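Long-range contacts in alkaline serine protease (Pseudoalteromonas sp., PDB 1Y9Z), which probably hydrolyses peptide bonds in proteins as a cold-adapted serine protease of the subtilisin-like family: residues 157-162 with 366-371; 37-42 with 78-83; 28-33 with 67-72; 128-133 with 166-171. One frame throughout, in Å; residues are numbered along the deposited sequence.

Contact 1. Residues 157-162 with 366-371. With PMS (phenylmethanesulfonic acid), chain H.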
# COMPACT_ATOMS: atom_id res chain seq x y z
N ALA A 157 11.42 3.87 -2.20
CA ALA A 157 12.05 5.11 -2.67
C ALA A 157 11.82 6.30 -1.75
O ALA A 157 12.60 7.25 -1.75
CB ALA A 157 11.57 5.44 -4.07
N GLY A 158 10.75 6.26 -0.96
CA GLY A 158 10.46 7.36 -0.05
C GLY A 158 9.25 8.18 -0.48
O GLY A 158 8.92 8.23 -1.66
N ASN A 159 8.61 8.84 0.49
CA ASN A 159 7.41 9.63 0.20
C ASN A 159 7.55 11.13 0.37
O ASN A 159 6.55 11.82 0.57
CB ASN A 159 6.26 9.15 1.09
CG ASN A 159 6.15 7.65 1.15
OD1 ASN A 159 6.24 6.96 0.14
ND2 ASN A 159 5.93 7.12 2.36
N ALA A 160 8.77 11.65 0.27
CA ALA A 160 9.01 13.08 0.44
C ALA A 160 8.55 13.98 -0.71
O ALA A 160 8.60 15.21 -0.61
CB ALA A 160 10.48 13.33 0.74
N GLY A 161 8.11 13.37 -1.81
CA GLY A 161 7.62 14.15 -2.94
C GLY A 161 8.66 15.00 -3.65
O GLY A 161 8.32 16.02 -4.26
N ASP A 162 9.92 14.60 -3.56
CA ASP A 162 11.00 15.32 -4.21
C ASP A 162 11.97 14.35 -4.88
O ASP A 162 11.66 13.16 -5.02
CB ASP A 162 11.76 16.21 -3.21
CG ASP A 162 12.31 15.44 -2.03
OD1 ASP A 162 12.55 14.22 -2.17
OD2 ASP A 162 12.53 16.06 -0.97
N ASN A 366 -1.09 4.49 2.31
CA ASN A 366 -0.48 5.05 1.10
C ASN A 366 1.03 5.04 1.34
O ASN A 366 1.47 5.26 2.47
CB ASN A 366 -0.85 6.51 0.88
CG ASN A 366 -2.33 6.75 0.77
OD1 ASN A 366 -2.79 7.86 1.04
ND2 ASN A 366 -3.08 5.74 0.37
N GLY A 367 1.81 4.83 0.29
CA GLY A 367 3.25 4.89 0.47
C GLY A 367 4.10 4.01 -0.42
O GLY A 367 3.63 2.99 -0.92
N THR A 368 5.35 4.41 -0.62
CA THR A 368 6.26 3.60 -1.40
C THR A 368 6.54 2.35 -0.57
O THR A 368 6.97 1.33 -1.09
CB THR A 368 7.59 4.35 -1.71
OG1 THR A 368 8.15 4.88 -0.50
CG2 THR A 368 7.35 5.47 -2.71
N SER A 369 6.27 2.45 0.74
CA SER A 369 6.46 1.33 1.66
C SER A 369 5.40 0.26 1.41
O SER A 369 5.55 -0.87 1.86
CB SER A 369 6.55 2.01 2.98
OG SER A 369 7.67 2.53 3.50
N MET A 370 4.32 0.64 0.71
CA MET A 370 3.24 -0.29 0.37
C MET A 370 3.52 -0.91 -0.99
O MET A 370 3.16 -2.06 -1.25
CB MET A 370 1.89 0.45 0.33
CG MET A 370 1.22 0.67 1.69
SD MET A 370 2.16 1.63 2.90
CE MET A 370 2.92 0.32 3.84
N ALA A 371 4.16 -0.15 -1.87
CA ALA A 371 4.50 -0.66 -3.20
C ALA A 371 5.62 -1.69 -3.07
O ALA A 371 5.62 -2.72 -3.76
CB ALA A 371 4.96 0.50 -4.09
C PMS H . 8.00 4.91 4.99
S PMS H . 8.29 3.97 3.47
C1 PMS H . 9.08 4.68 6.07
C2 PMS H . 10.22 5.56 6.09
C3 PMS H . 11.25 5.39 7.07
C4 PMS H . 11.08 4.32 8.03
C5 PMS H . 9.97 3.45 8.02
C6 PMS H . 8.92 3.58 7.06
O2S PMS H . 9.73 3.93 3.24
O1S PMS H . 7.63 4.62 2.36
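Asn159 and Thr368 meet beside Ser369, the nucleophile of this subtilisin-like domain, in the place that corresponds to the oxyanion hole of subtilisins. Ser369 OG is joined covalently to PMS S (1.6 Å), so the sulfonyl group stands where a tetrahedral reaction intermediate would probably sit. Asn159 reaches in from the loop that follows strand 152-156, and Gly367 occupies the N-cap position of helix 368-385.

The tight part is a buried polar knot around Thr368. Its backbone N donates to Asn159 OD1 over 2.8 Å in a nearly straight bond (169° at the hydrogen), which fixes the rotation of the amide and turns ND2 toward the inhibitor. A chi1 of 51° brings Thr368 OG1 round to the same amide: it lies 2.9 Å from Asn159 OD1 and also 2.9 Å from PMS O1S, and its one proton could serve either oxygen. As an acceptor, OG1 takes the hydrogen of Gly158 N at 3.0 Å. The methyl branch presses on the loop backbone, with Thr368 CG2 3.3 Å from Gly158 O. At Gly367 a side chain would crowd both Asn159 ND2 and Met370 SD.

The outer side is looser. Asn159 is only partly covered, and past it the loop swings into solvent at Ala160 and Gly161 without touching 366-371. Even the link from amide to inhibitor is slack, since Asn159 ND2 approaches PMS O1S to 3.0 Å but at an N-H...O angle of just 124°, a weak hydrogen bond.

Contact 2. Residues 37-42 with 78-83. With CA (calcium ion), chain C.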
# COMPACT_ATOMS: atom_id res chain seq x y z
N HIS A 37 -2.98 -12.05 14.44
CA HIS A 37 -3.95 -11.73 13.40
C HIS A 37 -4.38 -12.98 12.62
O HIS A 37 -3.54 -13.78 12.22
CB HIS A 37 -3.35 -10.70 12.44
CG HIS A 37 -4.34 -10.07 11.52
ND1 HIS A 37 -4.60 -8.72 11.51
CD2 HIS A 37 -5.18 -10.62 10.60
CE1 HIS A 37 -5.54 -8.46 10.62
NE2 HIS A 37 -5.91 -9.59 10.06
N ASN A 38 -5.68 -13.13 12.40
CA ASN A 38 -6.20 -14.30 11.69
C ASN A 38 -5.64 -14.48 10.28
O ASN A 38 -5.53 -15.61 9.80
CB ASN A 38 -7.73 -14.26 11.60
CG ASN A 38 -8.40 -14.46 12.94
OD1 ASN A 38 -7.81 -14.99 13.88
ND2 ASN A 38 -9.67 -14.06 13.03
N ASP A 39 -5.29 -13.39 9.62
CA ASP A 39 -4.76 -13.47 8.26
C ASP A 39 -3.24 -13.60 8.23
O ASP A 39 -2.64 -13.59 7.15
CB ASP A 39 -5.19 -12.25 7.45
CG ASP A 39 -6.29 -12.57 6.45
OD1 ASP A 39 -6.94 -13.63 6.60
OD2 ASP A 39 -6.51 -11.78 5.51
N LEU A 40 -2.61 -13.73 9.40
CA LEU A 40 -1.15 -13.84 9.47
C LEU A 40 -0.64 -14.92 10.42
O LEU A 40 0.51 -15.36 10.30
CB LEU A 40 -0.55 -12.50 9.92
CG LEU A 40 -0.73 -11.30 9.00
CD1 LEU A 40 -0.22 -10.05 9.70
CD2 LEU A 40 0.01 -11.54 7.69
N ASN A 41 -1.48 -15.35 11.34
CA ASN A 41 -1.10 -16.35 12.33
C ASN A 41 -0.51 -17.65 11.79
O ASN A 41 0.53 -18.10 12.25
CB ASN A 41 -2.32 -16.69 13.20
CG ASN A 41 -1.98 -17.63 14.33
OD1 ASN A 41 -1.38 -17.23 15.33
ND2 ASN A 41 -2.35 -18.90 14.19
N ALA A 42 -1.18 -18.24 10.80
CA ALA A 42 -0.76 -19.52 10.24
C ALA A 42 0.23 -19.53 9.09
O ALA A 42 0.30 -20.50 8.33
CB ALA A 42 -1.99 -20.34 9.87
N ASN A 78 -8.34 -17.33 3.09
CA ASN A 78 -9.23 -18.04 4.01
C ASN A 78 -10.66 -17.50 4.08
O ASN A 78 -11.31 -17.62 5.11
CB ASN A 78 -8.62 -18.00 5.41
CG ASN A 78 -8.27 -16.59 5.84
OD1 ASN A 78 -8.74 -15.62 5.25
ND2 ASN A 78 -7.45 -16.47 6.88
N ASN A 79 -11.14 -16.89 3.00
CA ASN A 79 -12.51 -16.36 3.01
C ASN A 79 -12.79 -15.23 4.01
O ASN A 79 -13.95 -14.94 4.31
CB ASN A 79 -13.51 -17.51 3.23
CG ASN A 79 -14.95 -17.10 2.99
OD1 ASN A 79 -15.30 -16.62 1.91
ND2 ASN A 79 -15.80 -17.31 3.99
N GLU A 80 -11.75 -14.62 4.55
CA GLU A 80 -11.91 -13.49 5.47
C GLU A 80 -10.77 -12.51 5.22
O GLU A 80 -9.70 -12.90 4.75
CB GLU A 80 -11.90 -13.93 6.95
CG GLU A 80 -10.53 -14.32 7.52
CD GLU A 80 -10.59 -14.61 9.02
OE1 GLU A 80 -10.72 -13.66 9.82
OE2 GLU A 80 -10.50 -15.80 9.39
N GLY A 81 -11.00 -11.23 5.50
CA GLY A 81 -9.95 -10.24 5.30
C GLY A 81 -9.52 -10.07 3.86
O GLY A 81 -10.33 -9.82 2.97
N VAL A 82 -8.21 -10.21 3.62
CA VAL A 82 -7.66 -10.06 2.28
C VAL A 82 -6.73 -11.22 1.93
O VAL A 82 -6.73 -12.25 2.60
CB VAL A 82 -6.87 -8.72 2.17
CG1 VAL A 82 -7.80 -7.54 2.43
CG2 VAL A 82 -5.72 -8.70 3.17
N VAL A 83 -5.95 -11.04 0.87
CA VAL A 83 -4.98 -12.03 0.41
C VAL A 83 -3.73 -11.29 -0.04
O VAL A 83 -3.82 -10.20 -0.62
CB VAL A 83 -5.52 -12.88 -0.77
CG1 VAL A 83 -6.65 -13.77 -0.31
CG2 VAL A 83 -5.99 -11.97 -1.90
CA CA C . -7.66 -13.71 4.26
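Asp39 faces Gly81 across two irregular segments, their CA atoms 6.8 Å apart, and 78-83 curls round a calcium ion with two of its carbonyls, those of Glu80 and Val82, turned onto the metal. Glu80 O lies 2.2 Å from the calcium ion and Val82 O 2.4 Å from it. Gly81, at positive phi, comes so near that a side chain there would clash with Asp39 OD2.

The Asp39 carboxylate chelates the calcium ion through both oxygens, and each is also held by a hydrogen bond. Asn78 ND2 donates to OD1 of Asp39 at 2.9 Å, the amide and carboxylate planes only 29° apart; Val82 N reaches Asp39 OD2 at 3.0 Å. Asn78 OD1 binds the metal as well and accepts from Glu80 N, closing an Asx turn. Farther out, Asn38 ND2 makes a weak hydrogen bond to Glu80 OE1 at 3.4 Å, while Glu80 CG lies against Asp39 OD1. Cutting Glu80 back to alanine is likely to leave the Asn38 amide without this mate and uncover one side of the Asp39 carboxylate.

Glu2 and Ile76 complete the site, which corresponds to the strong calcium site of subtilisins. It ties the loop between strands 25-30 and 44-47 to the one between helix 65-74 and strand 92-100, with Thr208 and Leu206 of strand 205-208 packed against Asp39 and Val82.

Contact 3. Residues 28-33 with 67-72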
# COMPACT_ATOMS: atom_id res chain seq x y z
N ILE A 28 11.38 -9.63 6.24
CA ILE A 28 10.78 -8.31 6.34
C ILE A 28 11.42 -7.54 7.50
O ILE A 28 11.23 -7.88 8.67
CB ILE A 28 9.27 -8.41 6.61
CG1 ILE A 28 8.60 -9.27 5.53
CG2 ILE A 28 8.65 -7.02 6.61
CD1 ILE A 28 7.14 -9.58 5.82
N ILE A 29 12.21 -6.52 7.16
CA ILE A 29 12.84 -5.68 8.17
C ILE A 29 11.87 -4.52 8.32
O ILE A 29 11.74 -3.68 7.43
CB ILE A 29 14.22 -5.17 7.68
CG1 ILE A 29 15.16 -6.36 7.47
CG2 ILE A 29 14.80 -4.19 8.69
CD1 ILE A 29 16.56 -5.97 7.03
N ASP A 30 11.18 -4.48 9.45
CA ASP A 30 10.17 -3.45 9.65
C ASP A 30 9.78 -3.32 11.13
O ASP A 30 10.61 -3.55 12.01
CB ASP A 30 8.94 -3.81 8.79
CG ASP A 30 8.22 -2.59 8.26
OD1 ASP A 30 7.71 -1.80 9.08
OD2 ASP A 30 8.15 -2.42 7.02
N SER A 31 8.52 -2.98 11.39
CA SER A 31 8.06 -2.79 12.77
C SER A 31 7.43 -4.00 13.44
O SER A 31 6.65 -3.85 14.38
CB SER A 31 7.08 -1.62 12.84
OG SER A 31 5.81 -1.96 12.30
N GLY A 32 7.75 -5.20 12.98
CA GLY A 32 7.16 -6.37 13.62
C GLY A 32 6.01 -6.95 12.83
O GLY A 32 5.57 -6.39 11.82
N TYR A 33 5.49 -8.06 13.33
CA TYR A 33 4.44 -8.83 12.67
C TYR A 33 3.40 -9.28 13.70
O TYR A 33 3.74 -10.01 14.62
CB TYR A 33 5.14 -10.04 12.04
CG TYR A 33 4.30 -11.02 11.26
CD1 TYR A 33 4.31 -11.01 9.86
CD2 TYR A 33 3.59 -12.03 11.90
CE1 TYR A 33 3.65 -11.98 9.13
CE2 TYR A 33 2.92 -13.01 11.18
CZ TYR A 33 2.96 -12.98 9.79
OH TYR A 33 2.35 -13.98 9.06
N THR A 67 3.10 -4.98 9.88
CA THR A 67 1.99 -5.91 9.73
C THR A 67 1.26 -5.63 8.42
O THR A 67 0.79 -6.55 7.74
CB THR A 67 1.03 -5.80 10.94
OG1 THR A 67 1.72 -6.26 12.11
CG2 THR A 67 -0.21 -6.65 10.72
N HIS A 68 1.16 -4.35 8.05
CA HIS A 68 0.51 -3.97 6.80
C HIS A 68 1.37 -4.49 5.64
O HIS A 68 0.87 -5.11 4.70
CB HIS A 68 0.36 -2.45 6.75
CG HIS A 68 -0.58 -1.96 5.69
ND1 HIS A 68 -0.23 -1.86 4.36
CD2 HIS A 68 -1.87 -1.56 5.77
CE1 HIS A 68 -1.26 -1.42 3.66
NE2 HIS A 68 -2.27 -1.23 4.49
N VAL A 69 2.68 -4.24 5.73
CA VAL A 69 3.63 -4.70 4.72
C VAL A 69 3.56 -6.23 4.59
O VAL A 69 3.50 -6.76 3.47
CB VAL A 69 5.06 -4.25 5.10
CG1 VAL A 69 6.09 -4.95 4.23
CG2 VAL A 69 5.18 -2.74 4.95
N ALA A 70 3.56 -6.92 5.72
CA ALA A 70 3.50 -8.38 5.73
C ALA A 70 2.21 -8.89 5.07
O ALA A 70 2.23 -9.89 4.34
CB ALA A 70 3.60 -8.91 7.15
N GLY A 71 1.10 -8.21 5.34
CA GLY A 71 -0.17 -8.62 4.75
C GLY A 71 -0.15 -8.53 3.24
O GLY A 71 -0.76 -9.35 2.55
N THR A 72 0.54 -7.53 2.70
CA THR A 72 0.61 -7.38 1.25
C THR A 72 1.39 -8.55 0.64
O THR A 72 1.08 -9.02 -0.45
CB THR A 72 1.28 -6.04 0.87
OG1 THR A 72 0.44 -4.96 1.28
CG2 THR A 72 1.51 -5.96 -0.63
O HOH W 1 3.55 -4.25 12.71
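Ile28 and Tyr33 both pack on Ala70, from directions about a right angle apart, in the apolar part of this buried contact. Ile28 CD1 touches Ala70 CB at 3.8 Å, and its other branch, CG2, slides past Val69 CG1 at 4.1 Å. With CG anti to the backbone N (chi1 -179°), the Tyr33 ring is carried to the helix, where CD1 meets Ala70 CB obliquely at 3.5 Å; its hydroxyl goes on to bond Leu40 and Asn43.

Polar atoms cross the gap by way of solvent. Water 1 donates to Gly32 O at 3.1 Å and is hydrogen-bonded to Thr67 OG1 at 2.8 Å, an oxygen that also binds the backbone N of Asp34.

Asp30 joins the two kinds of contact. Its OD2 rests on the methyl Val69 CG2, 3.6 Å away, whereas Ser31 N donates to Asp30 OD1 at 2.7 Å through the anti lone pair. His65 ND1 shares OD1, so the carboxylate's rotation is well restrained.

Strand 28-30 and helix 67-72 run nearly antiparallel (158°), their axes 9.4 Å apart: helix against sheet, as in the alpha/beta core of subtilases, where Asp30 and His65 correspond to the Asp and His of the catalytic triad completed by Ser369.

Contact 4. Residues 128-133 with 166-171. With NA (sodium ion), chain E; PMS (phenylmethanesulfonic acid), chain H.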
# COMPACT_ATOMS: atom_id res chain seq x y z
N MET A 128 12.77 -4.02 2.49
CA MET A 128 12.89 -2.92 3.44
C MET A 128 12.03 -1.71 3.09
O MET A 128 12.41 -0.87 2.27
CB MET A 128 14.37 -2.51 3.52
CG MET A 128 15.27 -3.69 3.90
SD MET A 128 17.04 -3.44 3.67
CE MET A 128 17.20 -3.76 1.92
N SER A 129 10.86 -1.63 3.71
CA SER A 129 9.95 -0.51 3.50
C SER A 129 10.35 0.55 4.50
O SER A 129 9.59 0.89 5.41
CB SER A 129 8.50 -0.95 3.72
OG SER A 129 8.06 -1.75 2.63
N LEU A 130 11.56 1.06 4.33
CA LEU A 130 12.13 2.07 5.21
C LEU A 130 13.22 2.82 4.46
O LEU A 130 13.70 2.36 3.42
CB LEU A 130 12.72 1.40 6.45
CG LEU A 130 13.78 0.32 6.23
CD1 LEU A 130 15.15 0.97 6.08
CD2 LEU A 130 13.80 -0.64 7.41
N GLY A 131 13.61 3.97 4.98
CA GLY A 131 14.64 4.75 4.33
C GLY A 131 15.13 5.92 5.15
O GLY A 131 14.42 6.44 6.01
N GLY A 132 16.37 6.31 4.88
CA GLY A 132 16.99 7.43 5.56
C GLY A 132 17.70 8.27 4.51
O GLY A 132 17.96 7.80 3.41
N SER A 133 18.03 9.50 4.86
CA SER A 133 18.70 10.39 3.91
C SER A 133 20.20 10.17 3.79
O SER A 133 20.80 10.49 2.76
CB SER A 133 18.42 11.85 4.28
OG SER A 133 18.82 12.11 5.61
N SER A 166 16.74 8.15 -1.04
CA SER A 166 16.47 7.50 0.23
C SER A 166 17.32 6.23 0.19
O SER A 166 17.44 5.58 -0.84
CB SER A 166 14.99 7.13 0.35
OG SER A 166 14.74 6.46 1.57
N TYR A 167 17.93 5.89 1.32
CA TYR A 167 18.77 4.70 1.41
C TYR A 167 18.12 3.75 2.41
O TYR A 167 17.53 4.19 3.39
CB TYR A 167 20.18 5.11 1.83
CG TYR A 167 20.85 6.01 0.81
CD1 TYR A 167 21.59 5.47 -0.25
CD2 TYR A 167 20.67 7.40 0.84
CE1 TYR A 167 22.15 6.29 -1.24
CE2 TYR A 167 21.22 8.22 -0.14
CZ TYR A 167 21.95 7.66 -1.17
OH TYR A 167 22.49 8.47 -2.16
N PRO A 168 18.30 2.43 2.23
CA PRO A 168 19.07 1.72 1.20
C PRO A 168 18.58 1.68 -0.25
O PRO A 168 19.33 1.23 -1.12
CB PRO A 168 19.19 0.32 1.78
CG PRO A 168 17.84 0.15 2.41
CD PRO A 168 17.64 1.47 3.13
N ALA A 169 17.36 2.12 -0.53
CA ALA A 169 16.85 2.06 -1.90
C ALA A 169 17.79 2.63 -2.96
O ALA A 169 17.91 2.06 -4.05
CB ALA A 169 15.51 2.78 -1.98
N SER A 170 18.47 3.72 -2.64
CA SER A 170 19.34 4.38 -3.61
C SER A 170 20.74 3.82 -3.84
O SER A 170 21.53 4.43 -4.57
CB SER A 170 19.37 5.87 -3.31
OG SER A 170 18.05 6.40 -3.39
N TYR A 171 21.06 2.69 -3.22
CA TYR A 171 22.36 2.04 -3.44
C TYR A 171 22.15 1.18 -4.69
O TYR A 171 21.04 0.72 -4.94
CB TYR A 171 22.73 1.13 -2.27
CG TYR A 171 23.16 1.84 -1.01
CD1 TYR A 171 22.56 1.55 0.22
CD2 TYR A 171 24.19 2.79 -1.03
CE1 TYR A 171 22.97 2.17 1.39
CE2 TYR A 171 24.61 3.42 0.14
CZ TYR A 171 23.99 3.10 1.35
OH TYR A 171 24.41 3.71 2.51
NA NA E . 19.00 1.19 -5.96
C PMS H . 8.00 4.91 4.99
S PMS H . 8.29 3.97 3.47
C1 PMS H . 9.08 4.68 6.07
C2 PMS H . 10.22 5.56 6.09
C3 PMS H . 11.25 5.39 7.07
C4 PMS H . 11.08 4.32 8.03
C5 PMS H . 9.97 3.45 8.02
C6 PMS H . 8.92 3.58 7.06
O2S PMS H . 9.73 3.93 3.24
O1S PMS H . 7.63 4.62 2.36
O HOH W 2 15.12 3.21 1.13
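Gly132 and Tyr167 pair their backbones as a single antiparallel bridge. Gly132 N donates to Tyr167 O at 2.8 Å, and Tyr167 N donates to Gly132 O at 2.8 Å, each donor in the carbonyl plane of its acceptor. Next to the bridge the chains are close: Gly131 CA is 3.2 Å from Ser166 OG, where a side chain on Gly131 would clash.

Leu130 links this pairing to the inhibitor. Its CB lies 3.7 Å from C4 of the PMS phenyl ring. With chi1 at 57°, CG sits between the backbone N and the carbonyl carbon, and the branches part: CD1 touches Pro168 CD at 3.9 Å, while CD2 packs toward Ile29 of strand 25-30. The run Ser129-Leu130-Gly131 thus flanks the aromatic ring, as the equivalent Ser-Leu-Gly wall of the S1 specificity pocket does in subtilisins.

Pro168 follows a cis peptide bond, and its ring is also met by Met128, whose SD is 3.9 Å from Pro168 CG. Were Pro168 an alanine, Met128 SD and Leu130 CD1 would probably face a gap, and the cis peptide would be harder to keep. Water 2 bridges the segments beside it, donating to Leu130 O at 2.8 Å and accepting from Ala169 N.

Pro168 opens a type I turn that ends at Tyr171. Ala169 O and Tyr171 O bind a sodium ion together with Val174 and Gln195, and Tyr167 CD1 stands 3.6 Å above the centre of the Tyr171 ring.

How the contacts relate
From the N terminus, 28-33 and 37-42 come first, and their partners 67-72 and 78-83 follow in the same order, so contacts 3 and 2 cross; both close loops of about 35 residues, and Leu40 CD1 packs on Thr67 CG2 between them. A second crossed pair follows: 128-133 opens contact 4, 157-162 opens contact 1, then 166-171 closes contact 4. None nests. Contact 1 closes only at 366-371, after 203 residues rich in strand, returning the chain to the subtilisin-like core. There Ser369 O meets Ser129 OG, and Met370 packs on His68 and Val69. Contacts 1, 3 and 4 thus meet at the active site; contact 2 lies about 26 Å from contact 1, centre to centre.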